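Local structure of redox-sensing transcriptional repressor Rex (2DT5) at residues B[11-15]-B[71-77]; B[26-31]-B[61-65]; B[133-138]-B[159-165]. The protein probably represses transcription by binding DNA as a homodimer, in response to the cellular NADH/NAD(+) redox state. The protein carries 1 engineered substitution. All blocks are in the same frame, centred on the assembly; numbering follows the deposited sequence.

Interaction 1 of 3, residues B[11-15]-B[71-77]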
ATOM      1  N   LEU B  11       0.643 -11.348  -8.944  1.00 28.04           N
ATOM      2  CA  LEU B  11       1.957 -11.849  -9.326  1.00 35.33           C
ATOM      3  C   LEU B  11       3.009 -11.370  -8.323  1.00 32.93           C
ATOM      4  O   LEU B  11       3.897 -12.136  -7.914  1.00 33.74           O
ATOM      5  CB  LEU B  11       2.330 -11.386 -10.741  1.00 31.42           C
ATOM      6  CG  LEU B  11       1.452 -11.912 -11.887  1.00 33.02           C
ATOM      7  CD1 LEU B  11       2.052 -11.472 -13.220  1.00 32.60           C
ATOM      8  CD2 LEU B  11       1.375 -13.430 -11.831  1.00 25.04           C
ATOM      9  N   ILE B  12       2.901 -10.102  -7.929  1.00 30.91           N
ATOM     10  CA  ILE B  12       3.816  -9.515  -6.959  1.00 28.85           C
ATOM     11  C   ILE B  12       3.682 -10.279  -5.638  1.00 29.54           C
ATOM     12  O   ILE B  12       4.677 -10.569  -4.975  1.00 34.40           O
ATOM     13  CB  ILE B  12       3.517  -8.001  -6.769  1.00 33.89           C
ATOM     14  CG1 ILE B  12       3.817  -7.262  -8.086  1.00 31.39           C
ATOM     15  CG2 ILE B  12       4.373  -7.414  -5.611  1.00 28.94           C
ATOM     16  CD1 ILE B  12       3.248  -5.834  -8.191  1.00 30.07           C
ATOM     17  N   THR B  13       2.460 -10.636  -5.271  1.00 31.76           N
ATOM     18  CA  THR B  13       2.262 -11.401  -4.036  1.00 34.35           C
ATOM     19  C   THR B  13       2.961 -12.765  -4.115  1.00 36.29           C
ATOM     20  O   THR B  13       3.656 -13.174  -3.175  1.00 37.26           O
ATOM     21  CB  THR B  13       0.780 -11.648  -3.772  1.00 29.96           C
ATOM     22  OG1 THR B  13       0.113 -10.395  -3.576  1.00 34.36           O
ATOM     23  CG2 THR B  13       0.605 -12.522  -2.548  1.00 38.51           C
ATOM     24  N   TYR B  14       2.776 -13.458  -5.241  1.00 29.67           N
ATOM     25  CA  TYR B  14       3.374 -14.772  -5.444  1.00 29.80           C
ATOM     26  C   TYR B  14       4.888 -14.676  -5.331  1.00 29.83           C
ATOM     27  O   TYR B  14       5.550 -15.583  -4.805  1.00 32.60           O
ATOM     28  CB  TYR B  14       3.018 -15.313  -6.838  1.00 28.24           C
ATOM     29  CG  TYR B  14       1.534 -15.436  -7.126  1.00 28.18           C
ATOM     30  CD1 TYR B  14       1.055 -15.327  -8.433  1.00 28.86           C
ATOM     31  CD2 TYR B  14       0.617 -15.698  -6.109  1.00 28.88           C
ATOM     32  CE1 TYR B  14      -0.301 -15.472  -8.732  1.00 32.68           C
ATOM     33  CE2 TYR B  14      -0.754 -15.850  -6.396  1.00 33.86           C
ATOM     34  CZ  TYR B  14      -1.201 -15.730  -7.715  1.00 36.74           C
ATOM     35  OH  TYR B  14      -2.533 -15.834  -8.031  1.00 33.98           O
ATOM     36  N   LEU B  15       5.436 -13.575  -5.831  1.00 28.93           N
ATOM     37  CA  LEU B  15       6.873 -13.381  -5.793  1.00 31.22           C
ATOM     38  C   LEU B  15       7.372 -13.211  -4.355  1.00 39.16           C
ATOM     39  O   LEU B  15       8.420 -13.769  -3.991  1.00 40.54           O
ATOM     40  CB  LEU B  15       7.269 -12.182  -6.647  1.00 26.30           C
ATOM     41  CG  LEU B  15       8.768 -11.892  -6.670  1.00 35.41           C
ATOM     42  CD1 LEU B  15       9.513 -13.106  -7.220  1.00 35.95           C
ATOM     43  CD2 LEU B  15       9.055 -10.647  -7.517  1.00 37.14           C
ATOM     44  N   LEU B  71       8.725 -14.803 -12.766  1.00 35.37           N
ATOM     45  CA  LEU B  71       7.887 -13.690 -12.321  1.00 33.35           C
ATOM     46  C   LEU B  71       8.680 -12.385 -12.360  1.00 30.16           C
ATOM     47  O   LEU B  71       8.159 -11.345 -12.739  1.00 33.80           O
ATOM     48  CB  LEU B  71       7.362 -13.948 -10.917  1.00 27.83           C
ATOM     49  CG  LEU B  71       6.308 -15.049 -10.874  1.00 30.31           C
ATOM     50  CD1 LEU B  71       5.834 -15.241  -9.438  1.00 30.84           C
ATOM     51  CD2 LEU B  71       5.140 -14.663 -11.781  1.00 31.22           C
ATOM     52  N   ARG B  72       9.953 -12.437 -11.981  1.00 31.35           N
ATOM     53  CA  ARG B  72      10.770 -11.232 -12.012  1.00 32.48           C
ATOM     54  C   ARG B  72      10.921 -10.715 -13.457  1.00 34.73           C
ATOM     55  O   ARG B  72      10.903  -9.499 -13.699  1.00 28.06           O
ATOM     56  CB  ARG B  72      12.142 -11.508 -11.375  1.00 33.97           C
ATOM     57  CG  ARG B  72      12.082 -11.701  -9.825  1.00 37.33           C
ATOM     58  CD  ARG B  72      13.444 -12.085  -9.257  1.00 34.14           C
ATOM     59  NE  ARG B  72      14.459 -11.083  -9.563  1.00 37.13           N
ATOM     60  CZ  ARG B  72      14.551  -9.900  -8.962  1.00 37.37           C
ATOM     61  NH1 ARG B  72      13.689  -9.564  -8.000  1.00 40.63           N
ATOM     62  NH2 ARG B  72      15.488  -9.044  -9.342  1.00 44.92           N
ATOM     63  N   HIS B  73      11.070 -11.624 -14.422  1.00 29.47           N
ATOM     64  CA  HIS B  73      11.210 -11.177 -15.808  1.00 32.05           C
ATOM     65  C   HIS B  73       9.919 -10.518 -16.298  1.00 26.06           C
ATOM     66  O   HIS B  73       9.937  -9.441 -16.913  1.00 27.13           O
ATOM     67  CB  HIS B  73      11.560 -12.340 -16.741  1.00 39.32           C
ATOM     68  CG  HIS B  73      11.659 -11.931 -18.180  1.00 38.33           C
ATOM     69  ND1 HIS B  73      10.686 -12.229 -19.110  1.00 42.20           N
ATOM     70  CD2 HIS B  73      12.590 -11.190 -18.829  1.00 38.13           C
ATOM     71  CE1 HIS B  73      11.011 -11.688 -20.272  1.00 38.49           C
ATOM     72  NE2 HIS B  73      12.160 -11.051 -20.130  1.00 41.34           N
ATOM     73  N   ILE B  74       8.802 -11.174 -16.024  1.00 25.27           N
ATOM     74  CA  ILE B  74       7.502 -10.651 -16.413  1.00 29.83           C
ATOM     75  C   ILE B  74       7.240  -9.276 -15.817  1.00 33.71           C
ATOM     76  O   ILE B  74       6.753  -8.374 -16.502  1.00 34.97           O
ATOM     77  CB  ILE B  74       6.387 -11.576 -15.946  1.00 25.35           C
ATOM     78  CG1 ILE B  74       6.453 -12.873 -16.737  1.00 29.75           C
ATOM     79  CG2 ILE B  74       5.014 -10.898 -16.107  1.00 27.90           C
ATOM     80  CD1 ILE B  74       5.674 -14.002 -16.096  1.00 33.96           C
ATOM     81  N   LEU B  75       7.572  -9.122 -14.537  1.00 31.04           N
ATOM     82  CA  LEU B  75       7.325  -7.870 -13.841  1.00 30.19           C
ATOM     83  C   LEU B  75       8.313  -6.762 -14.193  1.00 33.03           C
ATOM     84  O   LEU B  75       8.098  -5.603 -13.838  1.00 32.33           O
ATOM     85  CB  LEU B  75       7.299  -8.128 -12.315  1.00 26.67           C
ATOM     86  CG  LEU B  75       6.129  -9.031 -11.874  1.00 21.34           C
ATOM     87  CD1 LEU B  75       6.303  -9.475 -10.413  1.00 32.33           C
ATOM     88  CD2 LEU B  75       4.807  -8.292 -12.041  1.00 24.11           C
ATOM     89  N   GLY B  76       9.380  -7.125 -14.904  1.00 30.12           N
ATOM     90  CA  GLY B  76      10.389  -6.161 -15.291  1.00 30.26           C
ATOM     91  C   GLY B  76      11.410  -5.913 -14.199  1.00 31.03           C
ATOM     92  O   GLY B  76      12.113  -4.905 -14.213  1.00 28.20           O
ATOM     93  N   LEU B  77      11.499  -6.835 -13.246  1.00 32.50           N
ATOM     94  CA  LEU B  77      12.444  -6.682 -12.148  1.00 27.06           C
ATOM     95  C   LEU B  77      13.867  -7.119 -12.491  1.00 32.79           C
ATOM     96  O   LEU B  77      14.825  -6.772 -11.790  1.00 30.11           O
ATOM     97  CB  LEU B  77      11.919  -7.442 -10.935  1.00 30.64           C
ATOM     98  CG  LEU B  77      10.582  -6.878 -10.425  1.00 27.75           C
ATOM     99  CD1 LEU B  77       9.945  -7.833  -9.407  1.00 24.19           C
ATOM    100  CD2 LEU B  77      10.813  -5.510  -9.801  1.00 26.09           C
TER
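In the N-terminal winged-helix domain, helix 7-23 packs against the last turns of helix 64-75, Leu11 and Leu15 meeting Leu71 and Leu75 across a crossing angle of -146°. The axes of the two short helical segments stay 10.3 Å apart, a gap filled by branched side chains. Leu15 reaches across: with CG anti to its backbone N (chi1 180°), its two methyls straddle the aliphatic start of Arg72, and its CD2 meets Leu77 CD1 tip to tip at 3.5 Å. Leu71 answers from the other helix, its CD1 lying 3.8 Å from Tyr14 CB and its CD2 4.0 Å from Leu11 CD2. Leu11 and Ile74 cross at about a right angle, Leu11 CD1 lying 4.2 Å from Ile74 CG2. Leu75 divides its methyls, CD1 lying 4.1 Å from Ile12 CG1 while CD2 faces Leu11 CB. Tyr14 lends only its root here; its hydroxyl turns away to a hydrogen bond with Asp48. At Gly76 a Schellman motif with positive phi ends the helix and turns Leu77 back toward Leu15. The second subunit closes in with Thr194 on Ile12, Leu75 and Leu77, and its Ser197 OG bonds Leu75 O. Between the two segments cohesion is thus entirely apolar: shape fit and burial of leucine and isoleucine methyls join the helices.

Interaction 2 of 3, residues B[26-31]-B[61-65]. With SO4 (sulfate ion), chain J.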
ATOM      1  N   VAL B  26      12.802 -24.057   0.963  1.00 60.79           N
ATOM      2  CA  VAL B  26      11.847 -24.786   0.126  1.00 56.85           C
ATOM      3  C   VAL B  26      12.284 -24.697  -1.333  1.00 61.60           C
ATOM      4  O   VAL B  26      12.510 -23.603  -1.862  1.00 56.66           O
ATOM      5  CB  VAL B  26      10.433 -24.206   0.254  1.00 55.73           C
ATOM      6  CG1 VAL B  26       9.481 -24.937  -0.683  1.00 49.00           C
ATOM      7  CG2 VAL B  26       9.965 -24.322   1.695  1.00 55.71           C
ATOM      8  N   HIS B  27      12.400 -25.846  -1.989  1.00 60.54           N
ATOM      9  CA  HIS B  27      12.845 -25.848  -3.371  1.00 57.91           C
ATOM     10  C   HIS B  27      11.713 -26.064  -4.366  1.00 53.57           C
ATOM     11  O   HIS B  27      11.822 -25.667  -5.522  1.00 54.43           O
ATOM     12  CB  HIS B  27      13.946 -26.899  -3.564  1.00 62.41           C
ATOM     13  CG  HIS B  27      14.581 -26.867  -4.920  1.00 65.63           C
ATOM     14  ND1 HIS B  27      14.096 -27.591  -5.990  1.00 65.16           N
ATOM     15  CD2 HIS B  27      15.652 -26.181  -5.388  1.00 68.32           C
ATOM     16  CE1 HIS B  27      14.840 -27.353  -7.056  1.00 63.94           C
ATOM     17  NE2 HIS B  27      15.791 -26.500  -6.719  1.00 66.35           N
ATOM     18  N   ARG B  28      10.621 -26.670  -3.926  1.00 51.33           N
ATOM     19  CA  ARG B  28       9.504 -26.900  -4.830  1.00 53.72           C
ATOM     20  C   ARG B  28       8.178 -26.496  -4.177  1.00 51.96           C
ATOM     21  O   ARG B  28       8.033 -26.581  -2.961  1.00 48.13           O
ATOM     22  CB  ARG B  28       9.485 -28.376  -5.234  1.00 62.77           C
ATOM     23  CG  ARG B  28       8.898 -28.655  -6.607  1.00 77.51           C
ATOM     24  CD  ARG B  28       9.072 -30.118  -6.994  1.00 86.46           C
ATOM     25  NE  ARG B  28       8.519 -31.017  -5.982  1.00 94.99           N
ATOM     26  CZ  ARG B  28       8.457 -32.340  -6.102  1.00100.45           C
ATOM     27  NH1 ARG B  28       8.918 -32.933  -7.197  1.00103.55           N
ATOM     28  NH2 ARG B  28       7.934 -33.073  -5.126  1.00102.81           N
ATOM     29  N   THR B  29       7.220 -26.031  -4.977  1.00 50.43           N
ATOM     30  CA  THR B  29       5.916 -25.645  -4.436  1.00 51.80           C
ATOM     31  C   THR B  29       4.780 -26.031  -5.378  1.00 51.12           C
ATOM     32  O   THR B  29       5.019 -26.560  -6.464  1.00 56.91           O
ATOM     33  CB  THR B  29       5.836 -24.112  -4.120  1.00 50.03           C
ATOM     34  OG1 THR B  29       4.520 -23.794  -3.637  1.00 47.51           O
ATOM     35  CG2 THR B  29       6.136 -23.275  -5.360  1.00 49.08           C
ATOM     36  N   SER B  30       3.546 -25.767  -4.963  1.00 48.73           N
ATOM     37  CA  SER B  30       2.388 -26.115  -5.770  1.00 44.95           C
ATOM     38  C   SER B  30       1.430 -24.941  -5.874  1.00 46.33           C
ATOM     39  O   SER B  30       1.570 -23.961  -5.154  1.00 46.93           O
ATOM     40  CB  SER B  30       1.658 -27.290  -5.129  1.00 47.61           C
ATOM     41  OG  SER B  30       1.246 -26.959  -3.811  1.00 45.36           O
ATOM     42  N   SER B  31       0.453 -25.055  -6.767  1.00 43.70           N
ATOM     43  CA  SER B  31      -0.539 -24.011  -6.951  1.00 45.91           C
ATOM     44  C   SER B  31      -1.392 -23.936  -5.697  1.00 50.71           C
ATOM     45  O   SER B  31      -1.914 -22.876  -5.342  1.00 47.89           O
ATOM     46  CB  SER B  31      -1.434 -24.319  -8.155  1.00 46.89           C
ATOM     47  OG  SER B  31      -0.742 -24.114  -9.380  1.00 52.38           O
ATOM     48  N   GLY B  61       3.425 -28.884 -10.385  1.00 50.70           N
ATOM     49  CA  GLY B  61       3.715 -27.811  -9.453  1.00 49.94           C
ATOM     50  C   GLY B  61       4.732 -26.847 -10.033  1.00 50.53           C
ATOM     51  O   GLY B  61       4.747 -26.601 -11.244  1.00 51.08           O
ATOM     52  N   TYR B  62       5.597 -26.300  -9.185  1.00 47.66           N
ATOM     53  CA  TYR B  62       6.592 -25.356  -9.663  1.00 43.76           C
ATOM     54  C   TYR B  62       7.901 -25.491  -8.925  1.00 45.82           C
ATOM     55  O   TYR B  62       7.948 -25.963  -7.794  1.00 48.16           O
ATOM     56  CB  TYR B  62       6.114 -23.905  -9.477  1.00 43.96           C
ATOM     57  CG  TYR B  62       4.694 -23.623  -9.899  1.00 41.28           C
ATOM     58  CD1 TYR B  62       3.623 -23.922  -9.060  1.00 37.48           C
ATOM     59  CD2 TYR B  62       4.420 -23.060 -11.148  1.00 44.02           C
ATOM     60  CE1 TYR B  62       2.312 -23.671  -9.450  1.00 36.38           C
ATOM     61  CE2 TYR B  62       3.108 -22.808 -11.548  1.00 40.26           C
ATOM     62  CZ  TYR B  62       2.064 -23.115 -10.699  1.00 35.04           C
ATOM     63  OH  TYR B  62       0.774 -22.880 -11.109  1.00 34.28           O
ATOM     64  N   THR B  63       8.965 -25.053  -9.574  1.00 45.89           N
ATOM     65  CA  THR B  63      10.271 -25.059  -8.956  1.00 49.04           C
ATOM     66  C   THR B  63      10.462 -23.602  -8.509  1.00 46.44           C
ATOM     67  O   THR B  63      10.532 -22.677  -9.324  1.00 44.04           O
ATOM     68  CB  THR B  63      11.358 -25.517  -9.964  1.00 49.85           C
ATOM     69  OG1 THR B  63      11.099 -26.877 -10.354  1.00 49.38           O
ATOM     70  CG2 THR B  63      12.740 -25.430  -9.341  1.00 49.72           C
ATOM     71  N   VAL B  64      10.491 -23.417  -7.193  1.00 44.02           N
ATOM     72  CA  VAL B  64      10.632 -22.112  -6.572  1.00 37.80           C
ATOM     73  C   VAL B  64      11.600 -21.163  -7.270  1.00 38.53           C
ATOM     74  O   VAL B  64      11.205 -20.098  -7.724  1.00 40.84           O
ATOM     75  CB  VAL B  64      11.038 -22.283  -5.080  1.00 40.33           C
ATOM     76  CG1 VAL B  64      11.356 -20.940  -4.445  1.00 34.18           C
ATOM     77  CG2 VAL B  64       9.911 -22.979  -4.328  1.00 37.33           C
ATOM     78  N   PRO B  65      12.880 -21.531  -7.369  1.00 39.92           N
ATOM     79  CA  PRO B  65      13.795 -20.603  -8.040  1.00 39.61           C
ATOM     80  C   PRO B  65      13.489 -20.334  -9.509  1.00 41.13           C
ATOM     81  O   PRO B  65      13.792 -19.252 -10.013  1.00 38.99           O
ATOM     82  CB  PRO B  65      15.168 -21.250  -7.841  1.00 40.87           C
ATOM     83  CG  PRO B  65      14.845 -22.720  -7.729  1.00 45.60           C
ATOM     84  CD  PRO B  65      13.588 -22.728  -6.885  1.00 42.57           C
TER
HETATM   85  S   SO4 J 402      -0.231 -27.758  -9.786  1.00 59.23           S
HETATM   86  O1  SO4 J 402      -1.001 -26.699 -10.466  1.00 59.30           O
HETATM   87  O2  SO4 J 402       0.604 -28.447 -10.781  1.00 60.98           O
HETATM   88  O3  SO4 J 402       0.659 -27.185  -8.751  1.00 57.56           O
HETATM   89  O4  SO4 J 402      -1.173 -28.698  -9.153  1.00 62.49           O
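Tyr62 lies along Ser30 and Ser31 with the edge of its ring turned to them, Ser30 C and Ser31 N lying in the ring plane. Tyr62 OH donates to Ser31 OG at 2.6 Å, and Ser31 OG in turn donates to sulfate O1 at 2.8 Å, a relay from phenol to anion. Tyr62 CG sits anti to the carbonyl carbon (chi1 -46°), which leans the ring toward Ser30 and Ser31, just past strand 28-29. Backbone bonds hold the ring's root: Tyr62 N reaches Thr29 O at 2.8 Å, and Thr29 N returns to Tyr62 O at 2.9 Å in a nearly straight bond (171°). These pair strands 28-29 and 62-63 as the small antiparallel sheet of a winged-helix domain, with Thr29 and Tyr62 on one face and Arg28 and Thr63 on the other. A phenylalanine in place of Tyr62 would probably leave Ser31 OG without its donor and freer to turn away from the sulfate. Ser31 N donates to sulfate O3 and Gly61 N to sulfate O2, each at 2.9 Å; Arg46, Tyr55 and Gly59 complete the site of this anion, probably from the crystallisation liquor. Farther along, Thr29 CG2 meets Val64 CG2 at 3.9 Å, the two side chains crossing at about a right angle; Thr29 packs on Leu18 and Leu21 of helix 7-23, and Val64 on Glu22. The His27 ring has Pro65 CD over one face, offset toward the rim, and runs beside Thr63, with His27 CE1 3.7 Å from Thr63 CG2. Val64 N donates to His27 O from above the carbonyl plane, 42° out of it.

Interaction 3 of 3, residues B[133-138]-B[159-165]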
ATOM      1  N   LEU B 133      15.170  18.702 -15.494  1.00 40.45           N
ATOM      2  CA  LEU B 133      14.520  17.459 -15.936  1.00 39.22           C
ATOM      3  C   LEU B 133      14.686  17.137 -17.422  1.00 42.94           C
ATOM      4  O   LEU B 133      15.084  16.028 -17.793  1.00 40.02           O
ATOM      5  CB  LEU B 133      13.021  17.499 -15.633  1.00 36.18           C
ATOM      6  CG  LEU B 133      12.503  17.243 -14.214  1.00 38.45           C
ATOM      7  CD1 LEU B 133      10.994  17.290 -14.259  1.00 27.48           C
ATOM      8  CD2 LEU B 133      12.979  15.880 -13.705  1.00 32.41           C
ATOM      9  N   PRO B 134      14.375  18.103 -18.297  1.00 45.14           N
ATOM     10  CA  PRO B 134      14.520  17.809 -19.722  1.00 50.46           C
ATOM     11  C   PRO B 134      15.927  17.362 -20.133  1.00 49.42           C
ATOM     12  O   PRO B 134      16.093  16.632 -21.103  1.00 53.12           O
ATOM     13  CB  PRO B 134      14.061  19.113 -20.389  1.00 52.25           C
ATOM     14  CG  PRO B 134      14.369  20.158 -19.370  1.00 50.18           C
ATOM     15  CD  PRO B 134      13.978  19.504 -18.075  1.00 41.99           C
ATOM     16  N   GLN B 135      16.929  17.762 -19.366  1.00 49.21           N
ATOM     17  CA  GLN B 135      18.301  17.405 -19.675  1.00 50.23           C
ATOM     18  C   GLN B 135      18.824  16.301 -18.766  1.00 55.46           C
ATOM     19  O   GLN B 135      20.017  16.013 -18.772  1.00 59.73           O
ATOM     20  CB  GLN B 135      19.183  18.632 -19.519  1.00 58.00           C
ATOM     21  CG  GLN B 135      18.457  19.919 -19.862  1.00 69.17           C
ATOM     22  CD  GLN B 135      19.114  21.120 -19.241  1.00 76.79           C
ATOM     23  OE1 GLN B 135      18.491  22.173 -19.087  1.00 82.35           O
ATOM     24  NE2 GLN B 135      20.385  20.975 -18.877  1.00 79.44           N
ATOM     25  N   ARG B 136      17.945  15.692 -17.974  1.00 51.34           N
ATOM     26  CA  ARG B 136      18.359  14.621 -17.067  1.00 50.70           C
ATOM     27  C   ARG B 136      17.602  13.317 -17.275  1.00 44.99           C
ATOM     28  O   ARG B 136      18.160  12.232 -17.124  1.00 46.27           O
ATOM     29  CB  ARG B 136      18.188  15.069 -15.613  1.00 48.52           C
ATOM     30  CG  ARG B 136      19.280  15.992 -15.123  1.00 54.24           C
ATOM     31  CD  ARG B 136      20.474  15.181 -14.671  1.00 63.51           C
ATOM     32  NE  ARG B 136      21.727  15.627 -15.264  1.00 68.20           N
ATOM     33  CZ  ARG B 136      22.191  16.869 -15.191  1.00 75.64           C
ATOM     34  NH1 ARG B 136      21.500  17.803 -14.551  1.00 79.35           N
ATOM     35  NH2 ARG B 136      23.353  17.174 -15.750  1.00 74.95           N
ATOM     36  N   VAL B 137      16.335  13.434 -17.649  1.00 45.16           N
ATOM     37  CA  VAL B 137      15.467  12.277 -17.837  1.00 40.50           C
ATOM     38  C   VAL B 137      15.728  11.360 -19.045  1.00 44.61           C
ATOM     39  O   VAL B 137      15.945  10.158 -18.879  1.00 39.95           O
ATOM     40  CB  VAL B 137      14.008  12.748 -17.847  1.00 41.32           C
ATOM     41  CG1 VAL B 137      13.075  11.598 -18.179  1.00 37.83           C
ATOM     42  CG2 VAL B 137      13.674  13.355 -16.490  1.00 37.41           C
ATOM     43  N   PRO B 138      15.726  11.915 -20.272  1.00 47.98           N
ATOM     44  CA  PRO B 138      15.958  11.120 -21.485  1.00 46.53           C
ATOM     45  C   PRO B 138      17.074  10.083 -21.416  1.00 45.09           C
ATOM     46  O   PRO B 138      18.236  10.405 -21.164  1.00 46.73           O
ATOM     47  CB  PRO B 138      16.212  12.187 -22.543  1.00 49.14           C
ATOM     48  CG  PRO B 138      15.262  13.277 -22.112  1.00 54.55           C
ATOM     49  CD  PRO B 138      15.527  13.338 -20.614  1.00 49.68           C
ATOM     50  N   LEU B 159       5.533  18.709 -16.218  1.00 34.38           N
ATOM     51  CA  LEU B 159       6.953  18.883 -16.474  1.00 32.64           C
ATOM     52  C   LEU B 159       7.649  17.536 -16.683  1.00 35.42           C
ATOM     53  O   LEU B 159       8.548  17.416 -17.516  1.00 37.28           O
ATOM     54  CB  LEU B 159       7.609  19.632 -15.314  1.00 33.30           C
ATOM     55  CG  LEU B 159       7.215  21.109 -15.204  1.00 44.54           C
ATOM     56  CD1 LEU B 159       7.838  21.747 -13.951  1.00 42.12           C
ATOM     57  CD2 LEU B 159       7.681  21.834 -16.471  1.00 41.97           C
ATOM     58  N   LEU B 160       7.233  16.526 -15.920  1.00 36.77           N
ATOM     59  CA  LEU B 160       7.817  15.192 -16.036  1.00 36.78           C
ATOM     60  C   LEU B 160       7.447  14.585 -17.381  1.00 34.86           C
ATOM     61  O   LEU B 160       8.289  14.006 -18.065  1.00 34.46           O
ATOM     62  CB  LEU B 160       7.336  14.286 -14.884  1.00 26.50           C
ATOM     63  CG  LEU B 160       8.115  14.518 -13.581  1.00 34.67           C
ATOM     64  CD1 LEU B 160       7.393  13.889 -12.394  1.00 27.65           C
ATOM     65  CD2 LEU B 160       9.517  13.948 -13.737  1.00 29.57           C
ATOM     66  N   VAL B 161       6.182  14.719 -17.763  1.00 37.79           N
ATOM     67  CA  VAL B 161       5.746  14.187 -19.048  1.00 35.38           C
ATOM     68  C   VAL B 161       6.582  14.844 -20.142  1.00 37.52           C
ATOM     69  O   VAL B 161       7.163  14.170 -20.991  1.00 38.99           O
ATOM     70  CB  VAL B 161       4.263  14.492 -19.299  1.00 39.52           C
ATOM     71  CG1 VAL B 161       3.878  14.080 -20.719  1.00 36.62           C
ATOM     72  CG2 VAL B 161       3.407  13.757 -18.276  1.00 36.20           C
ATOM     73  N   ALA B 162       6.664  16.168 -20.099  1.00 41.37           N
ATOM     74  CA  ALA B 162       7.422  16.911 -21.096  1.00 40.16           C
ATOM     75  C   ALA B 162       8.872  16.456 -21.189  1.00 45.31           C
ATOM     76  O   ALA B 162       9.422  16.345 -22.288  1.00 47.04           O
ATOM     77  CB  ALA B 162       7.369  18.403 -20.782  1.00 38.90           C
ATOM     78  N   ALA B 163       9.493  16.189 -20.042  1.00 40.61           N
ATOM     79  CA  ALA B 163      10.892  15.767 -20.032  1.00 37.00           C
ATOM     80  C   ALA B 163      11.087  14.334 -20.525  1.00 36.32           C
ATOM     81  O   ALA B 163      12.211  13.912 -20.789  1.00 41.66           O
ATOM     82  CB  ALA B 163      11.469  15.926 -18.623  1.00 35.95           C
ATOM     83  N   GLY B 164       9.998  13.584 -20.640  1.00 35.97           N
ATOM     84  CA  GLY B 164      10.114  12.218 -21.114  1.00 38.21           C
ATOM     85  C   GLY B 164       9.927  11.080 -20.116  1.00 39.01           C
ATOM     86  O   GLY B 164      10.317   9.942 -20.410  1.00 38.84           O
ATOM     87  N   ILE B 165       9.330  11.349 -18.956  1.00 36.49           N
ATOM     88  CA  ILE B 165       9.120  10.294 -17.961  1.00 35.97           C
ATOM     89  C   ILE B 165       8.230   9.199 -18.565  1.00 41.50           C
ATOM     90  O   ILE B 165       7.418   9.475 -19.452  1.00 40.30           O
ATOM     91  CB  ILE B 165       8.439  10.847 -16.681  1.00 36.11           C
ATOM     92  CG1 ILE B 165       8.775   9.965 -15.468  1.00 36.23           C
ATOM     93  CG2 ILE B 165       6.931  10.895 -16.875  1.00 37.30           C
ATOM     94  CD1 ILE B 165      10.244   9.971 -15.093  1.00 28.81           C
TER
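Ala163 CB presses into the turn at Leu133 and Pro134, 3.7 Å from Leu133 CB and 3.6 Å from Pro134 N, close enough that the methyl rests on the peptide link between the two residues. The CA atoms of Pro134 and Ala163 come within 4.2 Å of each other, a spacing that the small alanine side chain permits. Beside that methyl stands Val137, whose CG2 lies 4.0 Å from Ala163 CB while CG1, placed anti to the backbone N (chi1 174°), runs over Ala163 O and the Gly164 backbone. The Pro138 ring reaches the same carbonyl, its CD 3.4 Å from Ala163 O. Nearer Leu160, Leu133 extends its branch across that side chain at a slant: Leu133 CD1 touches Leu160 CD2 at 3.7 Å, and Leu133 CD2 approaches the same methyl from 4.0 Å. Contact between the segments is by van der Waals packing, part of it against the Ala163 carbonyl.

Behind this first shell, each side is shaped by its own backbone bonds. Leu133 O accepts from both Arg136 N and Val137 N, at 2.9 Å each, which winds 133-137 tightly and brings Val137 round to the same side as Leu133. Across the contact, Gly164 ends helix 150-163 in a Schellman motif; its positive phi (107°) would jam a side chain against the preceding carbonyl. The end of Arg136 leads off to a salt bridge with Glu128. Within the Rossmann-type domain the contact joins the loop between strands 125-129 and 143-146 to the end of helix 150-163, with Phe111 of strand 105-112 against Leu133 and Ala144 of strand 143-146 against Leu160 and Ile165.

Interactions 1 and 2 belong to the DNA-binding half of the chain and share helix 64-75: interaction 2 lies at its start, by the two-stranded sheet, and interaction 1 at its end. Their centres lie 15 Å apart, and their nearest atoms about 7 Å apart. Interaction 3 sits in the nucleotide-binding half, its centre 27 Å from that of interaction 1 and 42 Å from that of interaction 2, on the opposite side of the chain's centre from the latter. It lies closer to the cofactor than interaction 1 does, with the Leu159 side chain about 5 Å from a bound NAD, against about 13 Å for Ile12 in interaction 1. Interaction 1, which also touches the second subunit, lies between the other two.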